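Local coordinates for protein enoyl-CoA hydratase (Mycobacterium avium subsp. paratuberculosis, PDB 4LK5) that probably catalyses the hydration of enoyl-CoA thioesters, as a crotonase-like member of the enoyl-CoA hydratase/isomerase family, at residues V45-I50 against V82-G87; G66-M71 against I118-R123; A134-P139 against A160-A165; V153-E158 against V211-P216. All blocks are in the same frame, centred on the assembly; numbering follows the deposited sequence.

Contact 1 of 4, residues V45-I50 against V82-G87; sequences VFSVTI and VVRIGG
Phe46 and Val83 lie side by side on the buried face of two parallel strands, and two residues further on Val48 and Ile85 repeat the arrangement. In the first pair Phe46 CB approaches Val83 CG2 at 4.1 Å; in the second Val48 CG1 meets Ile85 CG2 at 3.9 Å. With CG1 of Val48 anti to the backbone N (chi1 165°), that methyl stands beside the carbonyl carbon, on the flank where Ile85 lies. Ile50 continues this buried row, but its partner Gly87 brings no side chain.

The other face is looser and partly open to solvent. There Val45, Ser47 and Thr49 accompany Arg84, whose bent aliphatic chain lies across Val45, with CG 4.1 Å from Val45 CG1. Thr49 is set against Gly86, and its CG2 finds only backbone, 4.0 Å from Gly86 O.

The backbones bind in regular parallel register. Five hydrogen bonds pass back and forth between the strands, from Phe46 N to Val82 O at one end, at 3.1 Å, to Ile50 N and Gly86 O at the other. Between them Arg84 N donates to Phe46 O and Gly86 N to Val48 O; Val48 N also bonds to Arg84 O, though with a bent N-H angle of 132°.

The strands belong to the beta-alpha-beta unit completed by helix 61-76, which covers the Phe46-Val48-Ile85 face through Met71, Tyr73 and Ala74. Helix 217-233 packs on the opposite face, against Val45, Val82 and Arg84, while strand 37-41 flanks 45-50 and strand 132-136 flanks 82-87.

Contact 2 of 4, residues G66-M71 against I118-R123; sequences GIADAM and INRLVR
Leu121 reaches from helix 118-123 into the side of helix 66-71, and each carbon of its side chain has a partner there. CB rests against Ala68 CB at 3.9 Å, where the two helices come nearest. CG is carried anti to the backbone N (chi1 162°), which brings it within 4.1 Å of Ile67 CG2. The two branch tips then straddle that same methyl: CD1 presses on Ile67 CG2 at 3.4 Å, and CD2 is only slightly further from it. CD1 also meets CG of Met71, modelled as selenomethionine, at 4.0 Å.

Next to this apolar patch Arg120 makes the polar part of the contact. Its chain bends at chi3, and the guanidinium spreads over Ala68, whose CB sits 3.6 Å above one face, displaced toward the rim. At the edge of the same group Asp69 OD1 accepts a salt-bridge bond from Arg120 NH2 of 2.6 Å, close to the guanidinium plane; NH1 adds a weak bond to that oxygen. OD1 alone takes both donors, the carboxylate and guanidinium planes standing 49° apart. Arg120 also forms salt bridges with Glu72 and Glu117, and its charge probably helps keep the clustered carboxylates ionised.

The short helical segments run roughly parallel, with axes 8.2 Å apart at closest and crossing at 30°. Met71 carries the packing on to Val83 and Ile85 of strand 82-87, while helix 113-127 is covered by helix 254-269 through Leu254 and Leu258.

Contact 3 of 4, residues A134-P139 against A160-A165; sequences AVVQGP and AFFMLA
The first torsion of Phe161 (chi1 66°) sets CG between the backbone N and the carbonyl carbon, a crowded position that swings the ring across Pro139. Phe162 takes the other course: its CG, anti to the carbonyl carbon (chi1 -62°), sends the ring back to Val136. Pro139 lies over one face of the Phe161 ring, with CA above the centre and CB in an off-centre CH-pi contact, 4.1 Å from the centroid. The nearest approach is CB to Phe161 CZ at 3.6 Å, and Pro139 CG adds a contact with CE2 at 3.7 Å.

Val136 CG1 serves two partners, touching Phe162 CZ at 3.8 Å and Ala160 CB at 3.9 Å. Ala160 CB also lies against the carbonyl oxygens of Val136 and Gly138, and its CA makes a C-H...O contact with Gly138 O at 3.3 Å.

Here the chain leaves strand 132-136 of the large sheet and enters strand 139-141, which lies beside 161-163 in a smaller sheet, its pairing here loose. Strand 139-141 leads to helix 143-150, near whose start crotonase relatives supply an oxyanion-hole N-H. Around the contact, strand 153-157 flanks 132-136, and helix 217-233 covers Val135 and Gln137.

Contact 4 of 4, residues V153-E158 against V211-P216; sequences VVLASE and VTAVYP
The Tyr215 ring is met at its edge by Leu155, whose CG lies near the ring plane, 4.0 Å from CE2. Tyr215 CG is anti to the carbonyl carbon (chi1 -54°), which lays the ring back along strand 153-157. The other flat group, the Glu158 carboxylate, brings OE1 to 3.6 Å from Pro216 CA; nearer the backbone, Glu158 CG abuts Val214 CG1 at 3.4 Å.

At the opposite end a threonine replaces the expected backbone acceptor. Val154 N donates to Thr212 OG1 at 2.8 Å in a nearly straight bond (170°), and Val154 O in turn accepts from two amides, Thr212 N at 2.8 Å and Ala213 N at 3.3 Å. Beside these bonds the Val154 and Val211 side chains cross at about a right angle, CG1 to CG1 3.7 Å. Beyond them the parallel pairing becomes regular: Ala156 N bonds to Ala213 O at 2.8 Å, Tyr215 N to Ala156 O, and Glu158 N to Tyr215 O.

Strand 213-215 is the outermost strand of the large sheet in this chain, and 153-157 joins it to 132-136. Helix 217-233 packs on the Leu155-Tyr215 face through Phe220, Glu223 and Val227, and helix 202-208 meets Ala156 and Val214 from the other. At the Val153 end, Leu195 and Ile188 of a second subunit pack against Val153, Val154 and Thr212.

How the contacts relate
Contacts 1, 2 and 3 are mostly buried, whereas contact 4 lies nearer the surface and alone reaches another subunit. Contacts 1 and 4 are both parallel strand pairings of one sheet, regular throughout in contact 1 but begun in contact 4 by a threonine hydroxyl acting as acceptor. Strand 132-136, which contact 3 follows out of the sheet, runs between them and bonds to both. Contact 3 relies on aromatic and aliphatic packing where the chain passes to a smaller sheet. Contact 2 instead joins two helices, combining leucine packing with a salt bridge to the exposed Asp69; its Met71 also packs on the buried face of contact 1.

Contact 1 of 4, residues V45-I50 against V82-G87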
loop_
_atom_site.group_PDB
_atom_site.type_symbol
_atom_site.label_atom_id
_atom_site.label_comp_id
_atom_site.label_asym_id
_atom_site.label_seq_id
_atom_site.Cartn_x
_atom_site.Cartn_y
_atom_site.Cartn_z
ATOM N N VAL C 45 7.639 -13.648 -27.682
ATOM C CA VAL C 45 7.360 -14.152 -26.356
ATOM C C VAL C 45 8.549 -14.932 -25.800
ATOM O O VAL C 45 8.918 -16.010 -26.287
ATOM C CB VAL C 45 6.137 -15.065 -26.396
ATOM C CG1 VAL C 45 5.745 -15.569 -25.000
ATOM C CG2 VAL C 45 4.982 -14.317 -27.049
ATOM N N PHE C 46 9.125 -14.379 -24.752
ATOM C CA PHE C 46 10.353 -14.870 -24.187
ATOM C C PHE C 46 9.916 -15.609 -22.953
ATOM O O PHE C 46 9.408 -14.986 -22.017
ATOM C CB PHE C 46 11.194 -13.655 -23.869
ATOM C CG PHE C 46 12.591 -13.940 -23.465
ATOM C CD1 PHE C 46 13.593 -14.015 -24.414
ATOM C CD2 PHE C 46 12.929 -14.032 -22.120
ATOM C CE1 PHE C 46 14.909 -14.241 -24.028
ATOM C CE2 PHE C 46 14.230 -14.254 -21.719
ATOM C CZ PHE C 46 15.228 -14.355 -22.670
ATOM N N SER C 47 10.007 -16.940 -22.982
ATOM C CA SER C 47 9.625 -17.743 -21.826
ATOM C C SER C 47 10.863 -18.169 -21.107
ATOM O O SER C 47 11.917 -18.348 -21.698
ATOM C CB SER C 47 8.798 -18.992 -22.179
ATOM O OG SER C 47 7.743 -18.702 -23.088
ATOM N N VAL C 48 10.710 -18.354 -19.815
ATOM C CA VAL C 48 11.793 -18.709 -18.969
ATOM C C VAL C 48 11.186 -19.704 -18.002
ATOM O O VAL C 48 10.294 -19.365 -17.234
ATOM C CB VAL C 48 12.361 -17.451 -18.276
ATOM C CG1 VAL C 48 13.253 -17.830 -17.114
ATOM C CG2 VAL C 48 13.166 -16.609 -19.265
ATOM N N THR C 49 11.662 -20.941 -18.053
ATOM C CA THR C 49 11.010 -21.999 -17.335
ATOM C C THR C 49 12.021 -22.834 -16.550
ATOM O O THR C 49 12.904 -23.475 -17.118
ATOM C CB THR C 49 10.197 -22.848 -18.315
ATOM O OG1 THR C 49 9.481 -21.973 -19.207
ATOM C CG2 THR C 49 9.219 -23.774 -17.580
ATOM N N ILE C 50 11.889 -22.788 -15.226
ATOM C CA ILE C 50 12.734 -23.563 -14.315
ATOM C C ILE C 50 12.279 -25.011 -14.486
ATOM O O ILE C 50 11.083 -25.245 -14.708
ATOM C CB ILE C 50 12.585 -23.105 -12.841
ATOM C CG1 ILE C 50 12.883 -21.607 -12.692
ATOM C CG2 ILE C 50 13.520 -23.877 -11.923
ATOM C CD1 ILE C 50 12.555 -21.023 -11.323
ATOM N N VAL C 82 6.997 -9.570 -24.762
ATOM C CA VAL C 82 6.435 -9.987 -23.477
ATOM C C VAL C 82 7.350 -11.038 -22.943
ATOM O O VAL C 82 7.985 -11.711 -23.734
ATOM C CB VAL C 82 5.042 -10.637 -23.620
ATOM C CG1 VAL C 82 4.426 -10.983 -22.256
ATOM C CG2 VAL C 82 4.108 -9.725 -24.399
ATOM N N VAL C 83 7.401 -11.185 -21.613
ATOM C CA VAL C 83 8.291 -12.126 -20.950
ATOM C C VAL C 83 7.490 -12.952 -19.916
ATOM O O VAL C 83 6.705 -12.411 -19.156
ATOM C CB VAL C 83 9.449 -11.354 -20.263
ATOM C CG1 VAL C 83 10.308 -12.278 -19.396
ATOM C CG2 VAL C 83 10.325 -10.632 -21.285
ATOM N N ARG C 84 7.643 -14.268 -19.908
ATOM C CA ARG C 84 6.953 -15.068 -18.908
ATOM C C ARG C 84 7.933 -15.934 -18.172
ATOM O O ARG C 84 8.760 -16.564 -18.798
ATOM C CB ARG C 84 5.845 -15.947 -19.496
ATOM C CG ARG C 84 5.966 -16.325 -20.963
ATOM C CD ARG C 84 5.779 -17.825 -21.224
ATOM N NE ARG C 84 4.502 -18.396 -20.799
ATOM C CZ ARG C 84 4.355 -19.326 -19.848
ATOM N NH1 ARG C 84 5.406 -19.799 -19.182
ATOM N NH2 ARG C 84 3.145 -19.794 -19.556
ATOM N N ILE C 85 7.830 -15.948 -16.844
ATOM C CA ILE C 85 8.605 -16.857 -16.015
ATOM C C ILE C 85 7.631 -17.844 -15.484
ATOM O O ILE C 85 6.522 -17.471 -15.096
ATOM C CB ILE C 85 9.163 -16.269 -14.698
ATOM C CG1 ILE C 85 9.000 -14.770 -14.617
ATOM C CG2 ILE C 85 10.603 -16.725 -14.457
ATOM C CD1 ILE C 85 9.867 -14.044 -15.596
ATOM N N GLY C 86 8.088 -19.082 -15.390
ATOM C CA GLY C 86 7.339 -20.146 -14.762
ATOM C C GLY C 86 8.257 -21.298 -14.386
ATOM O O GLY C 86 9.482 -21.217 -14.563
ATOM N N GLY C 87 7.652 -22.353 -13.837
ATOM C CA GLY C 87 8.354 -23.563 -13.433
ATOM C C GLY C 87 7.564 -24.792 -13.829
ATOM O O GLY C 87 6.329 -24.753 -13.801
#

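Contact 2 of 4, residues G66-M71 against I118-R123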
loop_
_atom_site.group_PDB
_atom_site.type_symbol
_atom_site.label_atom_id
_atom_site.label_comp_id
_atom_site.label_asym_id
_atom_site.label_seq_id
_atom_site.Cartn_x
_atom_site.Cartn_y
_atom_site.Cartn_z
ATOM N N GLY C 66 21.362 -17.890 -14.423
ATOM C CA GLY C 66 20.805 -18.050 -15.754
ATOM C C GLY C 66 19.627 -17.150 -16.046
ATOM O O GLY C 66 19.570 -16.512 -17.104
ATOM N N ILE C 67 18.675 -17.120 -15.109
ATOM C CA ILE C 67 17.464 -16.287 -15.207
ATOM C C ILE C 67 17.915 -14.828 -15.228
ATOM O O ILE C 67 17.497 -14.041 -16.069
ATOM C CB ILE C 67 16.532 -16.523 -13.988
ATOM C CG1 ILE C 67 16.027 -17.963 -13.943
ATOM C CG2 ILE C 67 15.331 -15.580 -13.978
ATOM C CD1 ILE C 67 15.999 -18.491 -12.537
ATOM N N ALA C 68 18.805 -14.480 -14.307
ATOM C CA ALA C 68 19.398 -13.167 -14.324
ATOM C C ALA C 68 19.947 -12.836 -15.709
ATOM O O ALA C 68 19.552 -11.830 -16.274
ATOM C CB ALA C 68 20.462 -13.036 -13.238
ATOM N N ASP C 69 20.784 -13.702 -16.288
ATOM C CA ASP C 69 21.422 -13.417 -17.612
ATOM C C ASP C 69 20.376 -13.284 -18.704
ATOM O O ASP C 69 20.392 -12.364 -19.531
ATOM C CB ASP C 69 22.424 -14.532 -18.014
ATOM C CG ASP C 69 23.733 -14.532 -17.170
ATOM O OD1 ASP C 69 24.036 -13.550 -16.468
ATOM O OD2 ASP C 69 24.482 -15.523 -17.223
ATOM N N ALA C 70 19.465 -14.239 -18.709
ATOM C CA ALA C 70 18.301 -14.216 -19.581
ATOM C C ALA C 70 17.441 -12.923 -19.449
ATOM O O ALA C 70 16.980 -12.346 -20.473
ATOM C CB ALA C 70 17.450 -15.450 -19.283
HETATM N N MSE C 71 17.210 -12.456 -18.217
HETATM C CA MSE C 71 16.431 -11.218 -18.072
HETATM C C MSE C 71 17.234 -10.054 -18.628
HETATM O O MSE C 71 16.707 -9.220 -19.360
HETATM C CB MSE C 71 16.005 -10.945 -16.636
HETATM C CG MSE C 71 15.091 -12.027 -16.117
HETATM SE SE MSE C 71 13.413 -12.018 -17.131
HETATM C CE MSE C 71 12.864 -13.802 -16.576
ATOM N N ILE C 118 20.731 -13.164 -6.865
ATOM C CA ILE C 118 19.315 -12.930 -6.604
ATOM C C ILE C 118 19.062 -11.467 -6.930
ATOM O O ILE C 118 18.109 -11.123 -7.649
ATOM C CB ILE C 118 18.928 -13.067 -5.132
ATOM C CG1 ILE C 118 19.169 -14.462 -4.572
ATOM C CG2 ILE C 118 17.463 -12.691 -4.938
ATOM C CD1 ILE C 118 18.521 -15.562 -5.339
ATOM N N ASN C 119 19.926 -10.607 -6.383
ATOM C CA ASN C 119 19.757 -9.170 -6.538
ATOM C C ASN C 119 19.838 -8.799 -8.010
ATOM O O ASN C 119 18.987 -8.079 -8.507
ATOM C CB ASN C 119 20.751 -8.391 -5.653
ATOM C CG ASN C 119 20.436 -8.524 -4.154
ATOM O OD1 ASN C 119 19.447 -9.153 -3.760
ATOM N ND2 ASN C 119 21.269 -7.934 -3.315
ATOM N N ARG C 120 20.829 -9.329 -8.716
ATOM C CA ARG C 120 20.944 -9.105 -10.152
ATOM C C ARG C 120 19.659 -9.485 -10.843
ATOM O O ARG C 120 19.153 -8.746 -11.656
ATOM C CB ARG C 120 22.064 -9.955 -10.775
ATOM C CG ARG C 120 23.316 -9.223 -11.209
ATOM C CD ARG C 120 24.363 -10.204 -11.772
ATOM N NE ARG C 120 24.117 -10.342 -13.190
ATOM C CZ ARG C 120 23.983 -11.471 -13.880
ATOM N NH1 ARG C 120 24.143 -12.701 -13.341
ATOM N NH2 ARG C 120 23.715 -11.326 -15.174
ATOM N N LEU C 121 19.159 -10.668 -10.545
ATOM C CA LEU C 121 17.939 -11.152 -11.183
ATOM C C LEU C 121 16.800 -10.144 -10.971
ATOM O O LEU C 121 16.228 -9.618 -11.940
ATOM C CB LEU C 121 17.568 -12.527 -10.638
ATOM C CG LEU C 121 16.147 -13.072 -10.825
ATOM C CD1 LEU C 121 15.553 -12.723 -12.160
ATOM C CD2 LEU C 121 16.197 -14.580 -10.644
ATOM N N VAL C 122 16.536 -9.842 -9.704
ATOM C CA VAL C 122 15.465 -8.940 -9.330
ATOM C C VAL C 122 15.574 -7.581 -10.017
ATOM O O VAL C 122 14.585 -7.089 -10.600
ATOM C CB VAL C 122 15.362 -8.841 -7.787
ATOM C CG1 VAL C 122 14.601 -7.636 -7.387
ATOM C CG2 VAL C 122 14.663 -10.073 -7.250
ATOM N N ARG C 123 16.762 -6.995 -10.016
ATOM C CA ARG C 123 16.961 -5.732 -10.756
ATOM C C ARG C 123 16.711 -5.892 -12.221
ATOM O O ARG C 123 16.295 -4.943 -12.862
ATOM C CB ARG C 123 18.385 -5.195 -10.657
ATOM C CG ARG C 123 18.756 -4.744 -9.269
ATOM C CD ARG C 123 19.975 -3.864 -9.244
ATOM N NE ARG C 123 20.446 -3.827 -7.866
ATOM C CZ ARG C 123 21.396 -4.610 -7.344
ATOM N NH1 ARG C 123 22.047 -5.501 -8.069
ATOM N NH2 ARG C 123 21.716 -4.473 -6.058
#

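Contact 3 of 4, residues A134-P139 against A160-A165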
loop_
_atom_site.group_PDB
_atom_site.type_symbol
_atom_site.label_atom_id
_atom_site.label_comp_id
_atom_site.label_asym_id
_atom_site.label_seq_id
_atom_site.Cartn_x
_atom_site.Cartn_y
_atom_site.Cartn_z
ATOM N N ALA C 134 4.488 -13.373 -14.442
ATOM C CA ALA C 134 4.699 -14.535 -13.607
ATOM C C ALA C 134 3.502 -15.470 -13.621
ATOM O O ALA C 134 2.381 -15.089 -13.321
ATOM C CB ALA C 134 5.014 -14.131 -12.180
ATOM N N VAL C 135 3.780 -16.722 -13.921
ATOM C CA VAL C 135 2.782 -17.726 -14.176
ATOM C C VAL C 135 2.879 -18.746 -13.069
ATOM O O VAL C 135 3.733 -19.597 -13.102
ATOM C CB VAL C 135 3.092 -18.434 -15.513
ATOM C CG1 VAL C 135 2.094 -19.558 -15.758
ATOM C CG2 VAL C 135 3.083 -17.435 -16.652
ATOM N N VAL C 136 1.993 -18.665 -12.096
ATOM C CA VAL C 136 2.163 -19.396 -10.860
ATOM C C VAL C 136 1.128 -20.536 -10.795
ATOM O O VAL C 136 -0.012 -20.284 -10.456
ATOM C CB VAL C 136 2.078 -18.395 -9.681
ATOM C CG1 VAL C 136 2.369 -19.061 -8.352
ATOM C CG2 VAL C 136 3.088 -17.269 -9.881
ATOM N N GLN C 137 1.519 -21.770 -11.157
ATOM C CA GLN C 137 0.538 -22.890 -11.236
ATOM C C GLN C 137 0.472 -23.622 -9.919
ATOM O O GLN C 137 -0.490 -24.319 -9.673
ATOM C CB GLN C 137 0.774 -23.950 -12.353
ATOM C CG GLN C 137 1.799 -23.675 -13.446
ATOM C CD GLN C 137 3.226 -23.817 -12.939
ATOM O OE1 GLN C 137 3.558 -24.710 -12.122
ATOM N NE2 GLN C 137 4.090 -22.899 -13.405
ATOM N N GLY C 138 1.492 -23.476 -9.078
ATOM C CA GLY C 138 1.471 -24.147 -7.792
ATOM C C GLY C 138 2.204 -23.400 -6.707
ATOM O O GLY C 138 2.125 -22.197 -6.648
ATOM N N PRO C 139 2.910 -24.118 -5.820
ATOM C CA PRO C 139 3.610 -23.426 -4.724
ATOM C C PRO C 139 4.660 -22.415 -5.172
ATOM O O PRO C 139 5.365 -22.629 -6.177
ATOM C CB PRO C 139 4.256 -24.572 -3.940
ATOM C CG PRO C 139 3.400 -25.766 -4.230
ATOM C CD PRO C 139 2.871 -25.585 -5.628
ATOM N N ALA C 160 -2.334 -22.643 -6.636
ATOM C CA ALA C 160 -1.168 -21.924 -6.148
ATOM C C ALA C 160 -1.308 -21.433 -4.739
ATOM O O ALA C 160 -2.398 -21.183 -4.266
ATOM C CB ALA C 160 -0.878 -20.747 -7.053
ATOM N N PHE C 161 -0.171 -21.295 -4.073
ATOM C CA PHE C 161 -0.084 -20.515 -2.847
ATOM C C PHE C 161 1.280 -19.852 -2.711
ATOM O O PHE C 161 2.249 -20.241 -3.363
ATOM C CB PHE C 161 -0.394 -21.342 -1.601
ATOM C CG PHE C 161 0.612 -22.441 -1.313
ATOM C CD1 PHE C 161 1.835 -22.152 -0.663
ATOM C CD2 PHE C 161 0.343 -23.770 -1.683
ATOM C CE1 PHE C 161 2.763 -23.153 -0.393
ATOM C CE2 PHE C 161 1.265 -24.765 -1.404
ATOM C CZ PHE C 161 2.476 -24.458 -0.761
ATOM N N PHE C 162 1.329 -18.860 -1.827
ATOM C CA PHE C 162 2.502 -18.080 -1.597
ATOM C C PHE C 162 2.970 -18.199 -0.157
ATOM O O PHE C 162 2.179 -18.210 0.782
ATOM C CB PHE C 162 2.212 -16.624 -1.966
ATOM C CG PHE C 162 1.858 -16.446 -3.408
ATOM C CD1 PHE C 162 0.564 -16.735 -3.868
ATOM C CD2 PHE C 162 2.806 -16.052 -4.320
ATOM C CE1 PHE C 162 0.235 -16.586 -5.214
ATOM C CE2 PHE C 162 2.485 -15.919 -5.665
ATOM C CZ PHE C 162 1.202 -16.194 -6.112
HETATM N N MSE C 163 4.276 -18.307 0.025
HETATM C CA MSE C 163 4.789 -18.326 1.376
HETATM C C MSE C 163 6.203 -17.828 1.477
HETATM O O MSE C 163 7.134 -18.411 0.913
HETATM C CB MSE C 163 4.728 -19.731 1.946
HETATM C CG MSE C 163 5.246 -19.592 3.369
HETATM SE SE MSE C 163 4.766 -21.199 4.344
HETATM C CE MSE C 163 5.800 -22.389 3.158
ATOM N N LEU C 164 6.368 -16.750 2.233
ATOM C CA LEU C 164 7.671 -16.244 2.547
ATOM C C LEU C 164 8.287 -17.099 3.641
ATOM O O LEU C 164 8.213 -16.760 4.812
ATOM C CB LEU C 164 7.545 -14.822 3.030
ATOM C CG LEU C 164 7.157 -13.825 1.959
ATOM C CD1 LEU C 164 7.259 -12.440 2.587
ATOM C CD2 LEU C 164 8.062 -13.924 0.757
ATOM N N ALA C 165 8.928 -18.185 3.224
ATOM C CA ALA C 165 9.399 -19.236 4.137
ATOM C C ALA C 165 10.642 -18.878 4.923
ATOM O O ALA C 165 10.915 -19.491 5.944
ATOM C CB ALA C 165 9.649 -20.525 3.362
#

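Contact 4 of 4, residues V153-E158 against V211-P216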
loop_
_atom_site.group_PDB
_atom_site.type_symbol
_atom_site.label_atom_id
_atom_site.label_comp_id
_atom_site.label_asym_id
_atom_site.label_seq_id
_atom_site.Cartn_x
_atom_site.Cartn_y
_atom_site.Cartn_z
ATOM N N VAL C 153 2.877 -8.568 -13.792
ATOM C CA VAL C 153 1.609 -9.224 -13.829
ATOM C C VAL C 153 1.838 -10.567 -13.170
ATOM O O VAL C 153 2.810 -11.246 -13.489
ATOM C CB VAL C 153 1.170 -9.386 -15.305
ATOM C CG1 VAL C 153 -0.006 -10.334 -15.417
ATOM C CG2 VAL C 153 0.822 -8.033 -15.877
ATOM N N VAL C 154 0.972 -10.931 -12.236
ATOM C CA VAL C 154 1.061 -12.237 -11.614
ATOM C C VAL C 154 -0.248 -12.997 -11.786
ATOM O O VAL C 154 -1.264 -12.626 -11.232
ATOM C CB VAL C 154 1.456 -12.112 -10.138
ATOM C CG1 VAL C 154 1.726 -13.469 -9.509
ATOM C CG2 VAL C 154 2.680 -11.243 -10.021
ATOM N N LEU C 155 -0.200 -14.064 -12.584
ATOM C CA LEU C 155 -1.344 -14.937 -12.835
ATOM C C LEU C 155 -1.180 -16.201 -12.003
ATOM O O LEU C 155 -0.174 -16.874 -12.083
ATOM C CB LEU C 155 -1.389 -15.304 -14.308
ATOM C CG LEU C 155 -1.983 -14.326 -15.352
ATOM C CD1 LEU C 155 -2.144 -12.907 -14.883
ATOM C CD2 LEU C 155 -1.187 -14.364 -16.630
ATOM N N ALA C 156 -2.182 -16.490 -11.191
ATOM C CA ALA C 156 -2.179 -17.642 -10.341
ATOM C C ALA C 156 -3.335 -18.629 -10.642
ATOM O O ALA C 156 -4.432 -18.235 -11.048
ATOM C CB ALA C 156 -2.238 -17.189 -8.899
ATOM N N SER C 157 -3.025 -19.917 -10.479
ATOM C CA SER C 157 -3.997 -20.995 -10.391
ATOM C C SER C 157 -4.651 -21.022 -9.016
ATOM O O SER C 157 -4.036 -20.652 -8.004
ATOM C CB SER C 157 -3.288 -22.337 -10.594
ATOM O OG SER C 157 -4.117 -23.411 -10.187
ATOM N N GLU C 158 -5.880 -21.517 -8.954
ATOM C CA GLU C 158 -6.481 -21.771 -7.654
ATOM C C GLU C 158 -5.642 -22.770 -6.843
ATOM O O GLU C 158 -5.716 -22.766 -5.626
ATOM C CB GLU C 158 -7.950 -22.201 -7.778
ATOM C CG GLU C 158 -8.815 -21.007 -8.143
ATOM C CD GLU C 158 -10.293 -21.198 -7.899
ATOM O OE1 GLU C 158 -10.857 -22.169 -8.449
ATOM O OE2 GLU C 158 -10.881 -20.342 -7.186
ATOM N N VAL C 211 -1.776 -10.472 -6.283
ATOM C CA VAL C 211 -1.694 -10.996 -7.659
ATOM C C VAL C 211 -2.756 -10.427 -8.566
ATOM O O VAL C 211 -3.755 -9.872 -8.130
ATOM C CB VAL C 211 -1.780 -12.535 -7.738
ATOM C CG1 VAL C 211 -0.748 -13.170 -6.813
ATOM C CG2 VAL C 211 -3.171 -13.034 -7.392
ATOM N N THR C 212 -2.516 -10.595 -9.849
ATOM C CA THR C 212 -3.284 -9.937 -10.842
ATOM C C THR C 212 -4.600 -10.703 -11.092
ATOM O O THR C 212 -5.700 -10.096 -11.188
ATOM C CB THR C 212 -2.425 -9.798 -12.102
ATOM O OG1 THR C 212 -1.170 -9.195 -11.729
ATOM C CG2 THR C 212 -3.136 -8.917 -13.126
ATOM N N ALA C 213 -4.497 -12.030 -11.171
ATOM C CA ALA C 213 -5.684 -12.859 -11.385
ATOM C C ALA C 213 -5.512 -14.303 -10.952
ATOM O O ALA C 213 -4.410 -14.824 -10.929
ATOM C CB ALA C 213 -6.126 -12.789 -12.848
ATOM N N VAL C 214 -6.639 -14.917 -10.614
ATOM C CA VAL C 214 -6.712 -16.306 -10.187
ATOM C C VAL C 214 -7.617 -17.009 -11.183
ATOM O O VAL C 214 -8.630 -16.474 -11.575
ATOM C CB VAL C 214 -7.343 -16.451 -8.775
ATOM C CG1 VAL C 214 -7.400 -17.921 -8.350
ATOM C CG2 VAL C 214 -6.582 -15.616 -7.731
ATOM N N TYR C 215 -7.256 -18.215 -11.583
ATOM C CA TYR C 215 -8.092 -18.996 -12.480
ATOM C C TYR C 215 -8.250 -20.387 -11.914
ATOM O O TYR C 215 -7.306 -20.924 -11.348
ATOM C CB TYR C 215 -7.444 -19.108 -13.847
ATOM C CG TYR C 215 -7.101 -17.783 -14.439
ATOM C CD1 TYR C 215 -8.081 -16.851 -14.699
ATOM C CD2 TYR C 215 -5.795 -17.455 -14.750
ATOM C CE1 TYR C 215 -7.766 -15.627 -15.251
ATOM C CE2 TYR C 215 -5.471 -16.232 -15.298
ATOM C CZ TYR C 215 -6.457 -15.324 -15.538
ATOM O OH TYR C 215 -6.145 -14.104 -16.077
ATOM N N PRO C 216 -9.436 -20.993 -12.092
ATOM C CA PRO C 216 -9.544 -22.421 -11.765
ATOM C C PRO C 216 -8.450 -23.239 -12.466
ATOM O O PRO C 216 -8.102 -22.956 -13.624
ATOM C CB PRO C 216 -10.940 -22.789 -12.297
ATOM C CG PRO C 216 -11.713 -21.502 -12.262
ATOM C CD PRO C 216 -10.690 -20.478 -12.691
#